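PDB 4IY1: halohydrin dehalogenase from Rhizobium radiobacter, which probably catalyses the reversible closure of vicinal halohydrins to epoxides with release of halide, and the opening of epoxides by nucleophiles such as cyanide. Local coordinates for residues T7-F12 with E33-Q38; G16-L21 with V28-E33; F171-N176 with T222-G227. The protein carries 37 engineered substitutions. All coordinates share one frame; numbering follows the deposited sequence.

Contact 1 (T7-F12 with E33-Q38). Engineered in segment 33-38: His37 (natural residue Gln), Gln38 (natural residue Lys).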
ATOM      1  N   THR B   7     -18.793 -14.579 -14.824  1.00 26.78           N
ATOM      2  CA  THR B   7     -18.314 -15.936 -14.890  1.00 23.82           C
ATOM      3  C   THR B   7     -18.587 -16.627 -13.568  1.00 27.74           C
ATOM      4  O   THR B   7     -18.778 -15.962 -12.529  1.00 27.15           O
ATOM      5  CB  THR B   7     -16.782 -15.985 -15.185  1.00 30.22           C
ATOM      6  OG1 THR B   7     -16.054 -15.279 -14.151  1.00 27.89           O
ATOM      7  CG2 THR B   7     -16.482 -15.342 -16.556  1.00 23.52           C
ATOM      8  N   ASN B   8     -18.505 -17.954 -13.584  1.00 25.04           N
ATOM      9  CA  ASN B   8     -18.658 -18.753 -12.384  1.00 28.57           C
ATOM     10  C   ASN B   8     -19.872 -18.327 -11.554  1.00 27.09           C
ATOM     11  O   ASN B   8     -19.798 -18.160 -10.342  1.00 32.20           O
ATOM     12  CB  ASN B   8     -17.363 -18.725 -11.558  1.00 29.99           C
ATOM     13  CG  ASN B   8     -16.200 -19.408 -12.275  1.00 33.43           C
ATOM     14  OD1 ASN B   8     -16.367 -20.456 -12.907  1.00 35.64           O
ATOM     15  ND2 ASN B   8     -15.030 -18.798 -12.216  1.00 32.83           N
ATOM     16  N   VAL B   9     -21.006 -18.175 -12.223  1.00 33.71           N
ATOM     17  CA  VAL B   9     -22.093 -17.392 -11.680  1.00 29.49           C
ATOM     18  C   VAL B   9     -22.690 -18.000 -10.416  1.00 37.36           C
ATOM     19  O   VAL B   9     -23.252 -17.283  -9.599  1.00 40.14           O
ATOM     20  CB  VAL B   9     -23.186 -17.112 -12.726  1.00 34.21           C
ATOM     21  CG1 VAL B   9     -24.011 -18.373 -12.985  1.00 30.55           C
ATOM     22  CG2 VAL B   9     -24.077 -15.973 -12.257  1.00 30.05           C
ATOM     23  N   LYS B  10     -22.445 -19.285 -10.187  1.00 42.31           N
ATOM     24  CA  LYS B  10     -23.000 -19.977  -9.014  1.00 31.33           C
ATOM     25  C   LYS B  10     -22.154 -19.840  -7.760  1.00 39.72           C
ATOM     26  O   LYS B  10     -22.516 -20.383  -6.717  1.00 35.45           O
ATOM     27  CB  LYS B  10     -23.216 -21.455  -9.309  1.00 36.44           C
ATOM     28  CG  LYS B  10     -24.285 -21.724 -10.376  1.00 38.76           C
ATOM     29  CD  LYS B  10     -24.395 -23.221 -10.654  1.00 41.70           C
ATOM     30  CE  LYS B  10     -25.772 -23.608 -11.189  1.00 48.26           C
ATOM     31  NZ  LYS B  10     -25.819 -25.041 -11.610  1.00 43.34           N
ATOM     32  N   HIS B  11     -21.021 -19.150  -7.852  1.00 31.88           N
ATOM     33  CA  HIS B  11     -20.092 -19.107  -6.718  1.00 31.07           C
ATOM     34  C   HIS B  11     -19.585 -17.733  -6.425  1.00 30.40           C
ATOM     35  O   HIS B  11     -19.620 -16.845  -7.299  1.00 29.04           O
ATOM     36  CB  HIS B  11     -18.914 -20.046  -6.949  1.00 37.74           C
ATOM     37  CG  HIS B  11     -19.311 -21.419  -7.438  1.00 41.24           C
ATOM     38  ND1 HIS B  11     -19.611 -22.429  -6.595  1.00 43.43           N
ATOM     39  CD2 HIS B  11     -19.397 -21.945  -8.731  1.00 39.15           C
ATOM     40  CE1 HIS B  11     -19.923 -23.531  -7.311  1.00 40.24           C
ATOM     41  NE2 HIS B  11     -19.806 -23.225  -8.618  1.00 41.57           N
ATOM     42  N   PHE B  12     -18.977 -17.591  -5.242  1.00 31.76           N
ATOM     43  CA  PHE B  12     -18.221 -16.387  -4.867  1.00 30.17           C
ATOM     44  C   PHE B  12     -19.078 -15.149  -5.094  1.00 32.90           C
ATOM     45  O   PHE B  12     -20.109 -14.997  -4.448  1.00 30.75           O
ATOM     46  CB  PHE B  12     -16.885 -16.319  -5.647  1.00 31.84           C
ATOM     47  CG  PHE B  12     -15.824 -15.412  -5.014  1.00 32.09           C
ATOM     48  CD1 PHE B  12     -15.935 -14.967  -3.692  1.00 33.16           C
ATOM     49  CD2 PHE B  12     -14.703 -15.038  -5.742  1.00 32.25           C
ATOM     50  CE1 PHE B  12     -14.930 -14.198  -3.104  1.00 28.28           C
ATOM     51  CE2 PHE B  12     -13.711 -14.242  -5.180  1.00 33.80           C
ATOM     52  CZ  PHE B  12     -13.807 -13.844  -3.848  1.00 33.55           C
ATOM     53  N   GLU B  33     -19.217 -23.557 -14.920  1.00 36.43           N
ATOM     54  CA  GLU B  33     -18.659 -24.842 -15.319  1.00 44.26           C
ATOM     55  C   GLU B  33     -19.819 -25.820 -15.548  1.00 46.04           C
ATOM     56  O   GLU B  33     -19.867 -26.545 -16.550  1.00 45.77           O
ATOM     57  CB  GLU B  33     -17.702 -25.343 -14.229  1.00 42.97           C
ATOM     58  CG  GLU B  33     -16.779 -26.473 -14.644  1.00 62.47           C
ATOM     59  CD  GLU B  33     -15.675 -26.737 -13.625  1.00 74.16           C
ATOM     60  OE1 GLU B  33     -15.224 -25.776 -12.963  1.00 65.19           O
ATOM     61  OE2 GLU B  33     -15.221 -27.899 -13.508  1.00 68.42           O
ATOM     62  N   SER B  34     -20.831 -25.713 -14.700  1.00 44.72           N
ATOM     63  CA  SER B  34     -21.926 -26.657 -14.727  1.00 40.69           C
ATOM     64  C   SER B  34     -22.819 -26.443 -15.948  1.00 45.27           C
ATOM     65  O   SER B  34     -23.632 -27.298 -16.279  1.00 56.98           O
ATOM     66  CB  SER B  34     -22.731 -26.580 -13.441  1.00 40.53           C
ATOM     67  OG  SER B  34     -23.713 -25.567 -13.533  1.00 41.30           O
ATOM     68  N   PHE B  35     -22.664 -25.314 -16.629  1.00 36.65           N
ATOM     69  CA  PHE B  35     -23.457 -25.070 -17.826  1.00 38.39           C
ATOM     70  C   PHE B  35     -22.945 -25.881 -19.009  1.00 38.77           C
ATOM     71  O   PHE B  35     -23.330 -25.624 -20.151  1.00 47.03           O
ATOM     72  CB  PHE B  35     -23.506 -23.587 -18.192  1.00 41.68           C
ATOM     73  CG  PHE B  35     -24.208 -22.732 -17.184  1.00 44.60           C
ATOM     74  CD1 PHE B  35     -24.049 -21.355 -17.196  1.00 46.25           C
ATOM     75  CD2 PHE B  35     -24.947 -23.302 -16.163  1.00 52.68           C
ATOM     76  CE1 PHE B  35     -24.645 -20.564 -16.229  1.00 37.98           C
ATOM     77  CE2 PHE B  35     -25.592 -22.516 -15.225  1.00 44.71           C
ATOM     78  CZ  PHE B  35     -25.444 -21.145 -15.258  1.00 40.89           C
ATOM     79  N   LYS B  36     -21.989 -26.767 -18.743  1.00 41.01           N
ATOM     80  CA  LYS B  36     -21.566 -27.792 -19.704  1.00 44.65           C
ATOM     81  C   LYS B  36     -22.728 -28.740 -20.000  1.00 54.38           C
ATOM     82  O   LYS B  36     -23.016 -29.060 -21.148  1.00 50.82           O
ATOM     83  CB  LYS B  36     -20.408 -28.603 -19.123  1.00 38.71           C
ATOM     84  CG  LYS B  36     -19.052 -27.936 -19.268  1.00 57.50           C
ATOM     85  CD  LYS B  36     -17.914 -28.885 -18.907  1.00 51.84           C
ATOM     86  CE  LYS B  36     -18.309 -29.789 -17.756  1.00 51.60           C
ATOM     87  NZ  LYS B  36     -17.510 -29.458 -16.549  1.00 72.35           N
ATOM     88  N   HIS B  37     -23.381 -29.184 -18.936  1.00 48.85           N
ATOM     89  CA  HIS B  37     -24.533 -30.057 -19.017  1.00 53.53           C
ATOM     90  C   HIS B  37     -25.810 -29.277 -19.167  1.00 59.60           C
ATOM     91  O   HIS B  37     -26.214 -28.551 -18.245  1.00 63.87           O
ATOM     92  CB  HIS B  37     -24.592 -30.880 -17.743  1.00 51.57           C
ATOM     93  CG  HIS B  37     -23.239 -31.274 -17.223  1.00 50.98           C
ATOM     94  ND1 HIS B  37     -22.800 -30.912 -16.003  1.00 55.29           N
ATOM     95  CD2 HIS B  37     -22.183 -31.943 -17.838  1.00 51.44           C
ATOM     96  CE1 HIS B  37     -21.552 -31.381 -15.821  1.00 61.82           C
ATOM     97  NE2 HIS B  37     -21.182 -32.024 -16.941  1.00 57.92           N
ATOM     98  N   GLN B  38     -26.510 -29.493 -20.280  1.00 50.89           N
ATOM     99  CA  GLN B  38     -27.748 -28.763 -20.570  1.00 58.57           C
ATOM    100  C   GLN B  38     -28.889 -28.963 -19.563  1.00 52.96           C
ATOM    101  O   GLN B  38     -29.761 -28.106 -19.443  1.00 58.82           O
ATOM    102  CB  GLN B  38     -28.240 -29.055 -21.980  1.00 58.65           C
ATOM    103  CG  GLN B  38     -29.004 -30.357 -22.087  1.00 74.11           C
ATOM    104  CD  GLN B  38     -29.813 -30.439 -23.363  1.00 84.15           C
ATOM    105  OE1 GLN B  38     -29.713 -29.568 -24.231  1.00 97.28           O
ATOM    106  NE2 GLN B  38     -30.616 -31.490 -23.488  1.00 79.97           N
TER
HETATM  107  O   HOH W   1     -18.256 -22.385 -12.270  1.00 35.42           O
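Two polar links and one small apolar patch join Lys10, Asn8 and Val9 to the 3-10 segment that follows strand 27-30. The direct polar link is the hydrogen bond from Lys10 NZ to Ser34 OG, 2.9 Å long. The lysine reaches it with a chain extended beyond CG, while OG stands between the backbone N and the carbonyl carbon of Ser34 (chi1 86°). A salt bridge from the same ammonium group to Glu40 ties the loop to helix 38-47 as well. The second link is indirect: a water donates to Asn8 OD1 at 2.8 Å and accepts from Glu33 N at 3.1 Å, joining the first residue of a type I turn to the start of the 3-10 segment. That turn, Asn8 to His11, is closed by His11 N on Asn8 O (2.9 Å).

Apolar packing centres on the Phe35 ring. Val9 CG1 lies 3.9 Å from Phe35 CZ, the two side chains crossing at about a right angle, and Lys10 CE passes 4.2 Å from Phe35 CE2. Phe44 of helix 38-47 meets the Phe35 ring edge-to-face. The joined loops follow the C-terminal ends of two neighbouring parallel strands, where classical short-chain dehydrogenases of the Rossmann fold hold their dinucleotide, a cofactor that halohydrin dehalogenases do not use.

Contact 2 (G16-L21 with V28-E33)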
ATOM      1  N   GLY B  16     -24.701 -12.327  -6.668  1.00 32.89           N
ATOM      2  CA  GLY B  16     -24.839 -10.914  -6.293  1.00 28.28           C
ATOM      3  C   GLY B  16     -24.601 -10.007  -7.470  1.00 31.04           C
ATOM      4  O   GLY B  16     -25.339  -9.043  -7.686  1.00 39.86           O
ATOM      5  N   SER B  17     -23.589 -10.331  -8.268  1.00 28.62           N
ATOM      6  CA  SER B  17     -23.247  -9.510  -9.420  1.00 31.93           C
ATOM      7  C   SER B  17     -24.315  -9.599 -10.484  1.00 28.74           C
ATOM      8  O   SER B  17     -24.763  -8.586 -10.993  1.00 31.13           O
ATOM      9  CB  SER B  17     -21.901  -9.934 -10.013  1.00 30.37           C
ATOM     10  OG  SER B  17     -20.866  -9.674  -9.091  1.00 30.38           O
ATOM     11  N   ALA B  18     -24.636 -10.812 -10.909  1.00 28.55           N
ATOM     12  CA  ALA B  18     -25.541 -10.974 -12.060  1.00 28.69           C
ATOM     13  C   ALA B  18     -26.930 -10.434 -11.721  1.00 26.65           C
ATOM     14  O   ALA B  18     -27.497  -9.645 -12.482  1.00 33.79           O
ATOM     15  CB  ALA B  18     -25.628 -12.444 -12.499  1.00 23.35           C
ATOM     16  N   LEU B  19     -27.451 -10.813 -10.552  1.00 31.46           N
ATOM     17  CA  LEU B  19     -28.787 -10.357 -10.133  1.00 29.85           C
ATOM     18  C   LEU B  19     -28.858  -8.842 -10.032  1.00 29.50           C
ATOM     19  O   LEU B  19     -29.737  -8.222 -10.631  1.00 33.37           O
ATOM     20  CB  LEU B  19     -29.194 -10.984  -8.800  1.00 28.75           C
ATOM     21  CG  LEU B  19     -29.385 -12.497  -8.807  1.00 33.05           C
ATOM     22  CD1 LEU B  19     -29.654 -13.042  -7.407  1.00 38.01           C
ATOM     23  CD2 LEU B  19     -30.494 -12.880  -9.760  1.00 33.14           C
ATOM     24  N   ARG B  20     -27.914  -8.229  -9.311  1.00 28.52           N
ATOM     25  CA  ARG B  20     -27.897  -6.770  -9.201  1.00 27.23           C
ATOM     26  C   ARG B  20     -27.665  -6.062 -10.553  1.00 30.24           C
ATOM     27  O   ARG B  20     -28.281  -5.035 -10.851  1.00 29.38           O
ATOM     28  CB  ARG B  20     -26.888  -6.307  -8.143  1.00 27.41           C
ATOM     29  CG  ARG B  20     -27.034  -4.863  -7.738  1.00 33.79           C
ATOM     30  CD  ARG B  20     -28.477  -4.544  -7.348  1.00 42.62           C
ATOM     31  NE  ARG B  20     -28.723  -3.115  -7.111  1.00 45.79           N
ATOM     32  CZ  ARG B  20     -29.133  -2.251  -8.046  1.00 46.94           C
ATOM     33  NH1 ARG B  20     -29.257  -2.633  -9.317  1.00 46.61           N
ATOM     34  NH2 ARG B  20     -29.405  -0.997  -7.710  1.00 41.01           N
ATOM     35  N   LEU B  21     -26.916  -6.698 -11.439  1.00 32.26           N
ATOM     36  CA  LEU B  21     -26.690  -6.102 -12.764  1.00 31.49           C
ATOM     37  C   LEU B  21     -27.957  -6.204 -13.615  1.00 33.83           C
ATOM     38  O   LEU B  21     -28.327  -5.282 -14.345  1.00 29.50           O
ATOM     39  CB  LEU B  21     -25.521  -6.809 -13.459  1.00 32.87           C
ATOM     40  CG  LEU B  21     -24.107  -6.484 -12.922  1.00 31.84           C
ATOM     41  CD1 LEU B  21     -23.070  -7.389 -13.568  1.00 34.58           C
ATOM     42  CD2 LEU B  21     -23.778  -5.043 -13.256  1.00 25.75           C
ATOM     43  N   VAL B  28     -27.651  -9.654 -18.935  1.00 33.81           N
ATOM     44  CA  VAL B  28     -26.576 -10.367 -18.280  1.00 33.01           C
ATOM     45  C   VAL B  28     -26.417 -11.790 -18.782  1.00 41.77           C
ATOM     46  O   VAL B  28     -27.217 -12.669 -18.447  1.00 41.62           O
ATOM     47  CB  VAL B  28     -26.783 -10.404 -16.754  1.00 31.89           C
ATOM     48  CG1 VAL B  28     -25.543 -10.965 -16.057  1.00 33.22           C
ATOM     49  CG2 VAL B  28     -27.090  -9.003 -16.247  1.00 28.56           C
ATOM     50  N   ALA B  29     -25.307 -12.042 -19.476  1.00 38.57           N
ATOM     51  CA  ALA B  29     -24.902 -13.404 -19.803  1.00 35.51           C
ATOM     52  C   ALA B  29     -24.073 -13.999 -18.682  1.00 37.91           C
ATOM     53  O   ALA B  29     -23.245 -13.306 -18.072  1.00 37.69           O
ATOM     54  CB  ALA B  29     -24.132 -13.422 -21.103  1.00 35.20           C
ATOM     55  N   CYS B  30     -24.326 -15.267 -18.386  1.00 34.54           N
ATOM     56  CA  CYS B  30     -23.718 -15.937 -17.241  1.00 36.84           C
ATOM     57  C   CYS B  30     -22.956 -17.155 -17.694  1.00 41.50           C
ATOM     58  O   CYS B  30     -23.448 -17.953 -18.506  1.00 42.31           O
ATOM     59  CB  CYS B  30     -24.781 -16.394 -16.252  1.00 39.62           C
ATOM     60  SG  CYS B  30     -25.796 -15.066 -15.600  1.00 40.15           S
ATOM     61  N   HIS B  31     -21.832 -17.388 -17.038  1.00 34.12           N
ATOM     62  CA  HIS B  31     -21.030 -18.548 -17.318  1.00 29.89           C
ATOM     63  C   HIS B  31     -20.895 -19.365 -16.070  1.00 33.14           C
ATOM     64  O   HIS B  31     -20.926 -18.834 -14.949  1.00 34.14           O
ATOM     65  CB  HIS B  31     -19.672 -18.119 -17.880  1.00 34.68           C
ATOM     66  CG  HIS B  31     -18.527 -19.034 -17.504  1.00 32.32           C
ATOM     67  ND1 HIS B  31     -18.034 -19.105 -16.255  1.00 32.06           N
ATOM     68  CD2 HIS B  31     -17.783 -19.925 -18.268  1.00 41.33           C
ATOM     69  CE1 HIS B  31     -17.072 -20.043 -16.203  1.00 30.02           C
ATOM     70  NE2 HIS B  31     -16.906 -20.533 -17.438  1.00 38.45           N
ATOM     71  N   ASP B  32     -20.866 -20.681 -16.240  1.00 27.23           N
ATOM     72  CA  ASP B  32     -20.557 -21.578 -15.142  1.00 32.49           C
ATOM     73  C   ASP B  32     -20.078 -22.907 -15.688  1.00 36.80           C
ATOM     74  O   ASP B  32     -20.426 -23.299 -16.822  1.00 38.41           O
ATOM     75  CB  ASP B  32     -21.782 -21.800 -14.252  1.00 37.23           C
ATOM     76  CG  ASP B  32     -21.420 -22.401 -12.925  1.00 32.00           C
ATOM     77  OD1 ASP B  32     -21.524 -23.629 -12.767  1.00 41.00           O
ATOM     78  OD2 ASP B  32     -20.944 -21.668 -12.046  1.00 38.08           O
ATOM     79  N   GLU B  33     -19.217 -23.557 -14.920  1.00 36.43           N
ATOM     80  CA  GLU B  33     -18.659 -24.842 -15.319  1.00 44.26           C
ATOM     81  C   GLU B  33     -19.819 -25.820 -15.548  1.00 46.04           C
ATOM     82  O   GLU B  33     -19.867 -26.545 -16.550  1.00 45.77           O
ATOM     83  CB  GLU B  33     -17.702 -25.343 -14.229  1.00 42.97           C
ATOM     84  CG  GLU B  33     -16.779 -26.473 -14.644  1.00 62.47           C
ATOM     85  CD  GLU B  33     -15.675 -26.737 -13.625  1.00 74.16           C
ATOM     86  OE1 GLU B  33     -15.224 -25.776 -12.963  1.00 65.19           O
ATOM     87  OE2 GLU B  33     -15.221 -27.899 -13.508  1.00 68.42           O
TER
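Within the beta-alpha-beta unit formed by strand 3-6, helix 14-23 and strand 27-30, Ala18 and Leu21 of the helix settle on Val28 and Cys30 of the second strand. The axes of the short segments 16-21 and 28-30 approach to 9.0 Å and run nearly antiparallel, at 157°, as expected where the chain returns along a helix before entering a strand parallel to the first.

The side-chain pairs are apolar, with Ala18 at their centre. Ala18 CB points at the strand and meets Val28 CG1 at 3.9 Å and Cys30 SG at 4.1 Å, so one methyl group touches both Val28, which points at the helix, and the sulfur of Cys30. Val28 presents both of its branches. With CG1 anti to the backbone N (chi1 -171°) and CG2 anti to the carbonyl carbon, CG1 goes to Ala18 CB, while CG2 lies 3.9 Å from Leu21 CB and also rests on the carbonyl oxygen of Ala18, 3.8 Å from Ala18 O. The valine thus fits against two residues one helical turn apart. Leu21 touches the strand through CB; its side chain also packs on Val6 of strand 3-6 and the engineered Thr222 of helix 214-225. Inside the helix, Leu21 N bonds to Ser17 O at 2.9 Å, holding the turn that carries both contact residues.

Ala29, between Val28 and Cys30, points away from this helix to Val66 and Leu70 of helix 59-70, so the sheet is covered by helices on both faces. Val28 and Cys30 also share backbone hydrogen bonds with the strand 52-53 region. A helix that joins two adjacent parallel strands and packs on their sheet is the beta-alpha-beta crossover of the Rossmann fold.

Contact 3 (F171-N176 with T222-G227). Engineered in segment 171-176: Ala174 (natural residue Gly). Engineered in segment 222-227: Thr222 (natural residue Ala).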
ATOM      1  N   PHE B 171     -11.072  -2.366 -12.715  1.00 22.21           N
ATOM      2  CA  PHE B 171     -11.219  -2.371 -11.246  1.00 23.05           C
ATOM      3  C   PHE B 171     -10.930  -3.781 -10.767  1.00 23.30           C
ATOM      4  O   PHE B 171     -11.259  -4.741 -11.473  1.00 23.64           O
ATOM      5  CB  PHE B 171     -12.659  -2.055 -10.825  1.00 19.94           C
ATOM      6  CG  PHE B 171     -13.144  -0.730 -11.271  1.00 22.06           C
ATOM      7  CD1 PHE B 171     -14.085  -0.633 -12.267  1.00 21.11           C
ATOM      8  CD2 PHE B 171     -12.684   0.441 -10.652  1.00 19.10           C
ATOM      9  CE1 PHE B 171     -14.574   0.600 -12.662  1.00 22.04           C
ATOM     10  CE2 PHE B 171     -13.136   1.676 -11.070  1.00 19.01           C
ATOM     11  CZ  PHE B 171     -14.075   1.761 -12.066  1.00 20.87           C
ATOM     12  N   ALA B 172     -10.410  -3.919  -9.543  1.00 20.94           N
ATOM     13  CA  ALA B 172     -10.450  -5.218  -8.837  1.00 25.07           C
ATOM     14  C   ALA B 172     -11.254  -5.124  -7.527  1.00 26.01           C
ATOM     15  O   ALA B 172     -11.177  -4.125  -6.817  1.00 21.65           O
ATOM     16  CB  ALA B 172      -9.045  -5.730  -8.544  1.00 21.18           C
ATOM     17  N   ILE B 173     -12.032  -6.155  -7.220  1.00 25.94           N
ATOM     18  CA  ILE B 173     -12.741  -6.186  -5.941  1.00 24.89           C
ATOM     19  C   ILE B 173     -12.168  -7.318  -5.117  1.00 26.58           C
ATOM     20  O   ILE B 173     -12.218  -8.466  -5.523  1.00 27.30           O
ATOM     21  CB  ILE B 173     -14.263  -6.399  -6.105  1.00 29.73           C
ATOM     22  CG1 ILE B 173     -14.912  -5.176  -6.737  1.00 21.12           C
ATOM     23  CG2 ILE B 173     -14.915  -6.655  -4.726  1.00 23.24           C
ATOM     24  CD1 ILE B 173     -16.345  -5.442  -7.224  1.00 26.66           C
ATOM     25  N   ALA B 174     -11.591  -6.978  -3.968  1.00 23.36           N
ATOM     26  CA  ALA B 174     -10.830  -7.938  -3.196  1.00 21.82           C
ATOM     27  C   ALA B 174     -11.609  -8.240  -1.890  1.00 23.80           C
ATOM     28  O   ALA B 174     -11.508  -7.498  -0.933  1.00 22.87           O
ATOM     29  CB  ALA B 174      -9.447  -7.348  -2.846  1.00 19.69           C
ATOM     30  N   PRO B 175     -12.432  -9.287  -1.892  1.00 27.01           N
ATOM     31  CA  PRO B 175     -13.325  -9.502  -0.757  1.00 30.06           C
ATOM     32  C   PRO B 175     -12.721 -10.348   0.344  1.00 29.02           C
ATOM     33  O   PRO B 175     -11.709 -11.031   0.147  1.00 28.39           O
ATOM     34  CB  PRO B 175     -14.543 -10.213  -1.381  1.00 30.94           C
ATOM     35  CG  PRO B 175     -14.261 -10.295  -2.857  1.00 28.40           C
ATOM     36  CD  PRO B 175     -12.798 -10.116  -3.042  1.00 22.22           C
ATOM     37  N   ASN B 176     -13.260 -10.201   1.543  1.00 30.52           N
ATOM     38  CA  ASN B 176     -13.155 -11.270   2.547  1.00 35.24           C
ATOM     39  C   ASN B 176     -14.442 -11.306   3.377  1.00 35.87           C
ATOM     40  O   ASN B 176     -15.033 -10.266   3.624  1.00 32.26           O
ATOM     41  CB  ASN B 176     -11.929 -11.069   3.449  1.00 35.46           C
ATOM     42  CG  ASN B 176     -11.762 -12.190   4.478  1.00 37.25           C
ATOM     43  OD1 ASN B 176     -12.064 -12.019   5.670  1.00 37.35           O
ATOM     44  ND2 ASN B 176     -11.273 -13.333   4.027  1.00 29.12           N
ATOM     45  N   THR B 222     -22.174  -3.155  -9.449  1.00 29.92           N
ATOM     46  CA  THR B 222     -23.131  -2.434 -10.287  1.00 25.09           C
ATOM     47  C   THR B 222     -22.897  -0.931 -10.314  1.00 30.85           C
ATOM     48  O   THR B 222     -22.987  -0.305 -11.371  1.00 26.82           O
ATOM     49  CB  THR B 222     -24.582  -2.722  -9.850  1.00 29.41           C
ATOM     50  OG1 THR B 222     -24.822  -4.140  -9.918  1.00 29.56           O
ATOM     51  CG2 THR B 222     -25.574  -2.002 -10.753  1.00 30.94           C
ATOM     52  N   PHE B 223     -22.527  -0.350  -9.172  1.00 27.13           N
ATOM     53  CA  PHE B 223     -22.074   1.045  -9.168  1.00 25.95           C
ATOM     54  C   PHE B 223     -20.851   1.271 -10.093  1.00 26.27           C
ATOM     55  O   PHE B 223     -20.771   2.278 -10.831  1.00 26.87           O
ATOM     56  CB  PHE B 223     -21.738   1.468  -7.727  1.00 28.18           C
ATOM     57  CG  PHE B 223     -21.197   2.863  -7.615  1.00 27.81           C
ATOM     58  CD1 PHE B 223     -22.027   3.950  -7.812  1.00 26.35           C
ATOM     59  CD2 PHE B 223     -19.875   3.083  -7.265  1.00 30.28           C
ATOM     60  CE1 PHE B 223     -21.538   5.231  -7.731  1.00 28.48           C
ATOM     61  CE2 PHE B 223     -19.389   4.370  -7.106  1.00 22.40           C
ATOM     62  CZ  PHE B 223     -20.218   5.442  -7.323  1.00 27.81           C
ATOM     63  N   LEU B 224     -19.856   0.395  -9.991  1.00 25.30           N
ATOM     64  CA  LEU B 224     -18.637   0.546 -10.822  1.00 29.47           C
ATOM     65  C   LEU B 224     -18.978   0.436 -12.314  1.00 32.01           C
ATOM     66  O   LEU B 224     -18.468   1.197 -13.142  1.00 37.29           O
ATOM     67  CB  LEU B 224     -17.566  -0.500 -10.468  1.00 24.08           C
ATOM     68  CG  LEU B 224     -17.089  -0.387  -9.021  1.00 23.07           C
ATOM     69  CD1 LEU B 224     -16.019  -1.439  -8.739  1.00 22.42           C
ATOM     70  CD2 LEU B 224     -16.602   1.024  -8.730  1.00 24.78           C
ATOM     71  N   ALA B 225     -19.903  -0.458 -12.624  1.00 27.12           N
ATOM     72  CA  ALA B 225     -20.320  -0.694 -13.994  1.00 39.35           C
ATOM     73  C   ALA B 225     -21.330   0.340 -14.525  1.00 42.28           C
ATOM     74  O   ALA B 225     -21.672   0.328 -15.714  1.00 36.73           O
ATOM     75  CB  ALA B 225     -20.870  -2.101 -14.129  1.00 29.71           C
ATOM     76  N   SER B 226     -21.781   1.244 -13.655  1.00 29.36           N
ATOM     77  CA  SER B 226     -22.847   2.166 -13.997  1.00 30.79           C
ATOM     78  C   SER B 226     -22.402   3.246 -14.969  1.00 34.23           C
ATOM     79  O   SER B 226     -23.230   3.898 -15.599  1.00 29.90           O
ATOM     80  CB  SER B 226     -23.418   2.816 -12.734  1.00 33.24           C
ATOM     81  OG  SER B 226     -22.464   3.683 -12.138  1.00 33.73           O
ATOM     82  N   GLY B 227     -21.102   3.513 -15.027  1.00 35.50           N
ATOM     83  CA  GLY B 227     -20.635   4.715 -15.724  1.00 30.97           C
ATOM     84  C   GLY B 227     -20.711   5.955 -14.854  1.00 31.31           C
ATOM     85  O   GLY B 227     -20.470   7.056 -15.322  1.00 36.62           O
TER
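Leu224 lies over one face of the Phe171 ring. Its CD2 methyl stands 4.2 Å from the ring centroid and only 10° off the ring normal, a CH-pi contact over the middle of the ring. Leu224 CB covers the rim of that face, 3.9 Å from Phe171 CE1, and CD1 completes the grip at 3.9 Å from Phe171 CG. With the leucine CG anti to the carbonyl carbon (chi1 -61°), the branch splits so that CD2 comes over the ring centre and CD1 near its CG end. Two residues along the strand, Ile173 CD1 meets Leu224 CD1 more loosely, at 4.3 Å, so Phe171 and Ile173 together receive this one side chain. Replacing Phe171 by an alanine would remove the ring under Leu224, and would probably open a gap in the buried core and leave the leucine methyls without the flat face they rest on.

The next shell holds these groups from both sides. Phe171 also packs on Ile128 of strand 126-130 and on Leu232, while Ile173 lies against Leu239 of strand 236-239. Next to Leu224 in the chain, Phe223 O accepts two bonds from the same face of its plane, from Ser226 OG at 2.6 Å and from Ser226 N at 3.2 Å, which tie down the chain where the helix gives way to Gly227 with its positive phi. Phe223 itself stacks on Phe223 of a second subunit, so the helix that covers the sheet on its inner side forms part of a subunit interface on another. Packing of helix 214-225 across strands 170-175 and 236-239 is the helix-on-sheet layer of the three-layer Rossmann fold of the short-chain dehydrogenase family.

Contact 2 is nested along the chain inside the loop closed by contact 1, and contact 3 follows much later. Centres of contacts 1 and 2 are about 10 Å apart; they share Glu33, and backbone Val9 N to His31 O probably bonds the two together. Contact 3 lies about 14 Å from contact 2 and about 21 Å from contact 1, centre to centre, on the opposite side of the chain's centre from contact 1. Contacts 2 and 3 pack helices 14-23 and 214-225 on the same parallel sheet, and these helices meet through Arg20, Leu21 and Thr222, the last engineered. Phe12 of contact 1 also packs on Pro175 of contact 3, at the end of strand 170-175.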